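Local atomic coordinates of glyoxalase-related enzyme, AraC type (Clostridium phytofermentans, PDB entry 3BT3), a protein that is of unknown function but belongs to the vicinal oxygen chelate superfamily of glyoxalases and bleomycin resistance proteins, and is probably part of an AraC-type transcription regulator. Residues 27-32 with 133-138; 57-62 with 83-88; 122-127 with 138-143. One frame throughout, in Å; residues are numbered along the deposited sequence.

Contact 1: residues 27-32 with 133-138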
# COMPACT_ATOMS: atom_id res chain seq x y z
N TYR A 27 -0.16 1.40 -7.09
CA TYR A 27 -1.03 0.73 -8.06
C TYR A 27 -0.57 1.08 -9.48
O TYR A 27 -0.40 2.25 -9.81
CB TYR A 27 -2.46 1.21 -7.81
CG TYR A 27 -3.53 0.54 -8.63
CD1 TYR A 27 -4.48 -0.28 -8.02
CD2 TYR A 27 -3.63 0.76 -10.00
CE1 TYR A 27 -5.51 -0.87 -8.76
CE2 TYR A 27 -4.64 0.19 -10.75
CZ TYR A 27 -5.58 -0.62 -10.13
OH TYR A 27 -6.59 -1.18 -10.87
N PHE A 28 -0.35 0.08 -10.32
CA PHE A 28 0.11 0.37 -11.67
C PHE A 28 -0.96 0.24 -12.74
O PHE A 28 -1.79 -0.66 -12.69
CB PHE A 28 1.32 -0.51 -11.99
CG PHE A 28 2.49 -0.24 -11.11
CD1 PHE A 28 3.37 0.80 -11.39
CD2 PHE A 28 2.66 -0.95 -9.92
CE1 PHE A 28 4.39 1.14 -10.49
CE2 PHE A 28 3.67 -0.63 -9.03
CZ PHE A 28 4.54 0.43 -9.31
N THR A 29 -0.95 1.14 -13.72
CA THR A 29 -1.94 1.11 -14.78
C THR A 29 -1.42 1.61 -16.13
O THR A 29 -0.63 2.54 -16.19
CB THR A 29 -3.20 1.95 -14.40
OG1 THR A 29 -4.09 2.04 -15.52
CG2 THR A 29 -2.80 3.35 -13.99
N LYS A 30 -1.90 0.98 -17.20
CA LYS A 30 -1.53 1.36 -18.57
C LYS A 30 -2.38 2.53 -19.09
O LYS A 30 -2.01 3.18 -20.05
CB LYS A 30 -1.68 0.16 -19.52
CG LYS A 30 -0.71 -0.97 -19.24
CD LYS A 30 0.74 -0.50 -19.27
CE LYS A 30 1.16 -0.02 -20.66
NZ LYS A 30 1.12 -1.11 -21.69
N ASP A 31 -3.53 2.77 -18.45
CA ASP A 31 -4.41 3.87 -18.83
C ASP A 31 -5.08 4.44 -17.57
O ASP A 31 -6.18 4.05 -17.19
CB ASP A 31 -5.46 3.40 -19.85
CG ASP A 31 -6.19 4.57 -20.52
OD1 ASP A 31 -6.94 4.32 -21.49
OD2 ASP A 31 -6.03 5.73 -20.08
N MET A 32 -4.39 5.39 -16.95
CA MET A 32 -4.82 6.04 -15.71
C MET A 32 -6.25 6.59 -15.69
O MET A 32 -6.99 6.36 -14.73
CB MET A 32 -3.81 7.14 -15.34
CG MET A 32 -3.63 7.36 -13.84
SD MET A 32 -2.05 8.18 -13.44
CE MET A 32 -2.59 9.66 -13.28
N THR A 133 -10.53 -5.18 -10.30
CA THR A 133 -10.62 -3.85 -10.90
C THR A 133 -10.66 -3.93 -12.41
O THR A 133 -10.50 -5.00 -12.99
CB THR A 133 -9.42 -2.96 -10.51
OG1 THR A 133 -8.22 -3.44 -11.14
CG2 THR A 133 -9.24 -2.94 -9.02
N THR A 134 -10.85 -2.77 -13.04
CA THR A 134 -10.91 -2.68 -14.49
C THR A 134 -9.55 -3.05 -15.08
O THR A 134 -9.44 -3.33 -16.26
CB THR A 134 -11.27 -1.24 -14.98
OG1 THR A 134 -11.48 -1.25 -16.40
CG2 THR A 134 -10.15 -0.27 -14.67
N ASP A 135 -8.52 -3.04 -14.24
CA ASP A 135 -7.18 -3.36 -14.68
C ASP A 135 -6.79 -4.80 -14.42
O ASP A 135 -5.73 -5.25 -14.83
CB ASP A 135 -6.18 -2.43 -14.00
CG ASP A 135 -6.42 -0.97 -14.34
OD1 ASP A 135 -6.67 -0.16 -13.42
OD2 ASP A 135 -6.37 -0.64 -15.54
N GLY A 136 -7.65 -5.53 -13.71
CA GLY A 136 -7.36 -6.92 -13.41
C GLY A 136 -6.86 -7.24 -12.01
O GLY A 136 -6.88 -8.40 -11.62
N CYS A 137 -6.40 -6.24 -11.25
CA CYS A 137 -5.90 -6.50 -9.90
C CYS A 137 -7.05 -6.85 -8.98
O CYS A 137 -8.21 -6.55 -9.27
CB CYS A 137 -5.23 -5.27 -9.28
SG CYS A 137 -4.54 -4.09 -10.39
N ILE A 138 -6.68 -7.46 -7.86
CA ILE A 138 -7.63 -7.86 -6.84
C ILE A 138 -7.56 -6.93 -5.64
O ILE A 138 -6.47 -6.61 -5.15
CB ILE A 138 -7.33 -9.30 -6.33
CG1 ILE A 138 -7.38 -10.30 -7.49
CG2 ILE A 138 -8.31 -9.66 -5.23
CD1 ILE A 138 -8.66 -10.26 -8.30
O HOH W 1 -6.71 1.22 -17.46
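The phenol oxygen of Tyr27 is gripped twice by the turn at Thr133 to Gly136. It donates to Asp135 OD1, 2.7 Å from Tyr27 OH, and accepts from Thr133 OG1, which lies 2.8 Å from Tyr27 OH. Both partners stand at the edge of the ring, and OD1 takes the proton on its anti lone pair, with the carboxylate plane turned 66° from that of the ring. Tyr27 carries CG anti to its own nitrogen (chi1 -175°), and this points the hydroxyl at the turn. Thr133 OG1 is itself held in place: it accepts the backbone N of Asp135 at 3.1 Å, an ST turn, and more weakly that of Cys137. Within a type I turn, the same hydroxyl therefore serves the loop backbone and the tyrosine together. Cys137 sends its sulfur obliquely against the ring, 3.6 Å from SG to Tyr27 CZ, a sulfur-aromatic contact. The other carboxylate oxygen, Asp135 OD2, accepts from water 1 at 2.7 Å; that water also donates to Asp31 O, 2.9 Å away. Thr29 OG1 makes a second ST turn with the N of Asp31 and bonds to Thr35. Asp135 OD1 is held by two hydroxyls, those of Tyr27 and Thr35, in a largely buried contact. Strand 26-29, at one border of its sheet, runs beside strand 81-85, whose Leu83 touches Tyr27. Helix 32-41 supplies Thr35 from its first turn and Trp38, on which Thr133 packs, while the turn itself joins strands 126-132 and 138-144 of the other sheet.

Contact 2: residues 57-62 with 83-88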
# COMPACT_ATOMS: atom_id res chain seq x y z
N PHE A 57 -1.64 10.47 -21.73
CA PHE A 57 -1.94 9.53 -20.65
C PHE A 57 -1.30 9.92 -19.33
O PHE A 57 -0.26 10.58 -19.29
CB PHE A 57 -1.48 8.14 -21.08
CG PHE A 57 -2.28 7.57 -22.21
CD1 PHE A 57 -3.42 6.81 -21.95
CD2 PHE A 57 -1.95 7.84 -23.53
CE1 PHE A 57 -4.21 6.33 -22.99
CE2 PHE A 57 -2.74 7.37 -24.58
CZ PHE A 57 -3.87 6.61 -24.31
N GLY A 58 -1.92 9.53 -18.23
CA GLY A 58 -1.38 9.87 -16.93
C GLY A 58 -0.15 9.08 -16.53
O GLY A 58 -0.11 7.87 -16.70
N ASP A 59 0.86 9.78 -16.02
CA ASP A 59 2.10 9.14 -15.55
C ASP A 59 1.98 8.97 -14.05
O ASP A 59 2.45 8.00 -13.47
CB ASP A 59 3.33 10.01 -15.82
CG ASP A 59 3.77 9.98 -17.27
OD1 ASP A 59 3.81 8.88 -17.86
OD2 ASP A 59 4.09 11.07 -17.80
N TYR A 60 1.35 9.95 -13.41
CA TYR A 60 1.18 9.93 -11.97
C TYR A 60 -0.15 10.52 -11.55
O TYR A 60 -0.62 11.50 -12.14
CB TYR A 60 2.30 10.71 -11.27
CG TYR A 60 2.12 10.69 -9.78
CD1 TYR A 60 2.31 9.51 -9.06
CD2 TYR A 60 1.68 11.81 -9.09
CE1 TYR A 60 2.06 9.45 -7.70
CE2 TYR A 60 1.43 11.77 -7.73
CZ TYR A 60 1.62 10.58 -7.04
OH TYR A 60 1.37 10.52 -5.69
N GLY A 61 -0.73 9.92 -10.53
CA GLY A 61 -2.00 10.39 -10.02
C GLY A 61 -2.37 9.61 -8.78
O GLY A 61 -1.53 8.89 -8.22
N CYS A 62 -3.61 9.74 -8.33
CA CYS A 62 -4.01 8.99 -7.16
C CYS A 62 -5.51 8.96 -6.99
O CYS A 62 -6.23 9.74 -7.62
CB CYS A 62 -3.35 9.55 -5.91
SG CYS A 62 -3.82 11.23 -5.55
N LEU A 83 -1.08 6.18 -8.16
CA LEU A 83 -1.18 5.56 -9.48
C LEU A 83 0.02 5.93 -10.35
O LEU A 83 0.32 7.11 -10.53
CB LEU A 83 -2.47 6.00 -10.18
CG LEU A 83 -3.78 5.84 -9.38
CD1 LEU A 83 -4.90 6.64 -10.04
CD2 LEU A 83 -4.15 4.37 -9.28
N PHE A 84 0.68 4.90 -10.89
CA PHE A 84 1.85 5.05 -11.76
C PHE A 84 1.59 4.32 -13.08
O PHE A 84 0.86 3.33 -13.11
CB PHE A 84 3.09 4.43 -11.10
CG PHE A 84 3.48 5.06 -9.80
CD1 PHE A 84 4.17 6.27 -9.78
CD2 PHE A 84 3.15 4.45 -8.60
CE1 PHE A 84 4.52 6.88 -8.56
CE2 PHE A 84 3.49 5.05 -7.38
CZ PHE A 84 4.18 6.26 -7.37
N LYS A 85 2.21 4.79 -14.16
CA LYS A 85 2.06 4.14 -15.46
C LYS A 85 2.86 2.84 -15.45
O LYS A 85 4.02 2.82 -15.03
CB LYS A 85 2.59 5.04 -16.58
CG LYS A 85 1.76 4.98 -17.85
CD LYS A 85 2.61 4.71 -19.09
CE LYS A 85 3.51 5.87 -19.43
NZ LYS A 85 2.72 7.11 -19.65
N GLY A 86 2.24 1.75 -15.90
CA GLY A 86 2.93 0.47 -15.93
C GLY A 86 2.00 -0.72 -16.04
O GLY A 86 0.79 -0.56 -16.11
N GLU A 87 2.57 -1.92 -16.07
CA GLU A 87 1.77 -3.13 -16.16
C GLU A 87 0.94 -3.32 -14.90
O GLU A 87 1.47 -3.28 -13.79
CB GLU A 87 2.66 -4.36 -16.37
CG GLU A 87 3.17 -4.55 -17.79
CD GLU A 87 2.05 -4.72 -18.81
OE1 GLU A 87 1.10 -5.49 -18.55
OE2 GLU A 87 2.13 -4.08 -19.89
N PRO A 88 -0.37 -3.53 -15.05
CA PRO A 88 -1.25 -3.72 -13.89
C PRO A 88 -0.72 -4.84 -13.01
O PRO A 88 -0.06 -5.76 -13.48
CB PRO A 88 -2.59 -4.10 -14.53
CG PRO A 88 -2.52 -3.52 -15.89
CD PRO A 88 -1.10 -3.77 -16.31
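Gly61 and Leu83 form an antiparallel hydrogen-bonded pair, next to the non-hydrogen-bonded pair Tyr60 and Phe84, and Lys85 N adds a longer bond of 3.3 Å to Asp59 O. The two bonds of the Gly61-Leu83 pair differ: Gly61 N reaches Leu83 O in the carbonyl plane on a lone pair, whereas Leu83 N, 2.7 Å from Gly61 O, stands 45° above the plane of the Gly61 carbonyl, off its lone pairs. On the other border of strand 58-64, Asp59 and Tyr60 both face Ala51 as a classic beta bulge, where the chain turns a corner. Tyr60 and Phe84 lie side by side on one face of the sheet, their rings oblique, with Tyr60 CD1 3.5 Å from Phe84 CE1. Phe95 of the second subunit meets Phe84 edge-to-face and packs on Tyr60. Leu83 occupies the opposite face; its CB lies 3.6 Å from Gly61 O and its CD1 lies 3.8 Å from Cys62 N. Near the bulge Asp59 and Lys85 run alongside each other into a salt bridge, NZ of Lys85 2.7 Å from OD1 of Asp59, on the syn side but 29° out of the carboxylate plane. The lysine reaches it through bends at chi2, chi3 and chi4, its CG passing by Gly58 O. Asp53 holds the same NZ in a second salt bridge. With one ammonium shared by two carboxylates, the lysine should stay charged, and the pairing ties the bulged strand and its neighbouring loop to strand 81-85.

Contact 3: residues 122-127 with 138-143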
# COMPACT_ATOMS: atom_id res chain seq x y z
N GLN A 122 -14.15 -15.06 7.32
CA GLN A 122 -12.78 -15.57 7.41
C GLN A 122 -12.51 -16.18 8.79
O GLN A 122 -13.03 -15.72 9.80
CB GLN A 122 -11.77 -14.44 7.16
CG GLN A 122 -11.67 -13.99 5.72
CD GLN A 122 -11.01 -15.01 4.82
OE1 GLN A 122 -10.68 -14.73 3.67
NE2 GLN A 122 -10.82 -16.22 5.34
N PRO A 123 -11.66 -17.22 8.84
CA PRO A 123 -11.35 -17.87 10.12
C PRO A 123 -10.80 -16.87 11.11
O PRO A 123 -11.02 -17.01 12.31
CB PRO A 123 -10.31 -18.91 9.74
CG PRO A 123 -10.62 -19.20 8.29
CD PRO A 123 -10.91 -17.84 7.74
N TRP A 124 -10.08 -15.86 10.62
CA TRP A 124 -9.48 -14.88 11.52
C TRP A 124 -10.40 -13.81 12.10
O TRP A 124 -9.91 -12.81 12.62
CB TRP A 124 -8.26 -14.20 10.88
CG TRP A 124 -8.39 -13.87 9.41
CD1 TRP A 124 -8.22 -14.73 8.36
CD2 TRP A 124 -8.70 -12.59 8.85
NE1 TRP A 124 -8.40 -14.06 7.17
CE2 TRP A 124 -8.70 -12.74 7.44
CE3 TRP A 124 -8.98 -11.33 9.40
CZ2 TRP A 124 -8.97 -11.68 6.57
CZ3 TRP A 124 -9.25 -10.26 8.52
CH2 TRP A 124 -9.24 -10.45 7.12
N GLY A 125 -11.71 -14.02 12.01
CA GLY A 125 -12.63 -13.07 12.61
C GLY A 125 -13.15 -11.88 11.81
O GLY A 125 -13.40 -10.81 12.39
N ALA A 126 -13.33 -12.04 10.51
CA ALA A 126 -13.85 -10.94 9.70
C ALA A 126 -14.61 -11.40 8.47
O ALA A 126 -14.40 -12.50 7.95
CB ALA A 126 -12.71 -10.01 9.28
N ARG A 127 -15.51 -10.55 8.00
CA ARG A 127 -16.25 -10.87 6.80
C ARG A 127 -15.49 -10.17 5.68
O ARG A 127 -15.00 -9.05 5.85
CB ARG A 127 -17.69 -10.37 6.89
CG ARG A 127 -18.54 -11.18 7.87
CD ARG A 127 -20.00 -11.16 7.47
NE ARG A 127 -20.56 -9.82 7.55
CZ ARG A 127 -21.59 -9.39 6.84
NH1 ARG A 127 -22.21 -10.19 5.98
NH2 ARG A 127 -22.01 -8.14 6.99
N ILE A 138 -6.68 -7.46 -7.86
CA ILE A 138 -7.63 -7.86 -6.84
C ILE A 138 -7.56 -6.93 -5.64
O ILE A 138 -6.47 -6.61 -5.15
CB ILE A 138 -7.33 -9.30 -6.33
CG1 ILE A 138 -7.38 -10.30 -7.49
CG2 ILE A 138 -8.31 -9.66 -5.23
CD1 ILE A 138 -8.66 -10.26 -8.30
N LEU A 139 -8.72 -6.50 -5.16
CA LEU A 139 -8.78 -5.66 -3.98
C LEU A 139 -9.57 -6.43 -2.94
O LEU A 139 -10.72 -6.83 -3.18
CB LEU A 139 -9.49 -4.34 -4.27
CG LEU A 139 -8.86 -3.39 -5.27
CD1 LEU A 139 -9.65 -2.10 -5.30
CD2 LEU A 139 -7.41 -3.13 -4.89
N ARG A 140 -8.96 -6.63 -1.77
CA ARG A 140 -9.63 -7.34 -0.69
C ARG A 140 -10.20 -6.35 0.32
O ARG A 140 -9.54 -5.42 0.76
CB ARG A 140 -8.65 -8.29 -0.00
CG ARG A 140 -8.16 -9.42 -0.91
CD ARG A 140 -7.17 -10.34 -0.21
NE ARG A 140 -7.74 -10.91 1.00
CZ ARG A 140 -7.06 -11.65 1.87
NH1 ARG A 140 -5.78 -11.92 1.67
NH2 ARG A 140 -7.66 -12.12 2.96
N PHE A 141 -11.46 -6.55 0.67
CA PHE A 141 -12.14 -5.69 1.64
C PHE A 141 -12.59 -6.57 2.80
O PHE A 141 -13.11 -7.67 2.59
CB PHE A 141 -13.34 -5.02 0.98
CG PHE A 141 -12.97 -4.01 -0.08
CD1 PHE A 141 -12.68 -2.69 0.27
CD2 PHE A 141 -12.90 -4.38 -1.42
CE1 PHE A 141 -12.34 -1.75 -0.71
CE2 PHE A 141 -12.55 -3.45 -2.40
CZ PHE A 141 -12.27 -2.14 -2.05
N PHE A 142 -12.38 -6.11 4.02
CA PHE A 142 -12.82 -6.90 5.16
C PHE A 142 -13.34 -6.04 6.29
O PHE A 142 -12.99 -4.87 6.40
CB PHE A 142 -11.68 -7.82 5.66
CG PHE A 142 -10.55 -7.09 6.33
CD1 PHE A 142 -10.62 -6.77 7.69
CD2 PHE A 142 -9.43 -6.69 5.60
CE1 PHE A 142 -9.58 -6.07 8.31
CE2 PHE A 142 -8.40 -5.99 6.21
CZ PHE A 142 -8.47 -5.68 7.57
N GLU A 143 -14.19 -6.64 7.10
CA GLU A 143 -14.77 -5.98 8.26
C GLU A 143 -14.80 -7.03 9.37
O GLU A 143 -15.36 -8.12 9.20
CB GLU A 143 -16.19 -5.49 7.96
CG GLU A 143 -16.79 -4.67 9.08
CD GLU A 143 -18.15 -4.08 8.73
OE1 GLU A 143 -18.63 -3.22 9.50
OE2 GLU A 143 -18.74 -4.47 7.70
O HOH W 2 -20.02 -6.74 9.05
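Trp124 drives the edge of its six-membered ring at a face of Phe142: CH2 of Trp124 stands 3.7 Å from CG of Phe142, displaced toward the rim, with the planes at 76°. This is an edge-to-face pair. One face of the indole carries CB of its near neighbour Gln122, offset toward the rim, and farther along the edge Arg140 NH2 comes within 3.9 Å of Trp124 CZ2. The guanidinium is turned 65° from the indole and so does not lie flat on it; its salt bridge goes to Glu128. Phe142 has CG between its own N and carbonyl carbon (chi1 70°), an orientation that turns a ring face to the tryptophan edge. Ala126 adds its methyl, with CB 4.2 Å from Phe142 CD1, and Phe95 also meets this ring. The backbones pair antiparallel at Arg127 and Glu143: Arg127 N donates to Glu143 O at 2.7 Å, and Glu143 N returns a bond of 2.8 Å to Arg127 O. On the sheet face that these two residues share, water 2 accepts from Arg127 NH2 and donates weakly to Glu143 OE2. Each side chain also has a partner on helix 101-110: Arg127 makes a salt bridge with Asp102, and Glu143 OE2 takes the backbone N of Ile101 at the start of that helix. Trp124 itself sits in the tight turn out of strand 120-122, where Gln122 N bonds to Ala126 O at 2.6 Å. The arrangement belongs to the beta hairpin 126-132 and 138-144, in a four-stranded mixed sheet of strand order 1-4-3-2, as in the beta-alpha-beta-beta-beta modules of the vicinal oxygen chelate fold.

In the fold
Contacts 1 and 2 adjoin, their centres about 9 Å apart, because strands 26-29 and 81-85 are neighbours in one sheet: Thr29 N lies 2.9 Å from Phe84 O and Thr29 O 3.0 Å from Gly86 N, both probable hydrogen bonds. Contact 1 also reaches toward the other sheet: segments 133-138 and 138-143 are continuous at Ile138, and Thr133 CG2 packs 3.8 Å from Leu139 CG, although the centres of contacts 1 and 3 are about 21 Å apart. Contacts 2 and 3 lie on opposite sides of the chain's centre, about 27 Å between centres, and do not touch within one chain. Across the dimer, however, Phe84 of contact 2 packs on Arg140 of the second subunit, a contact 3 residue.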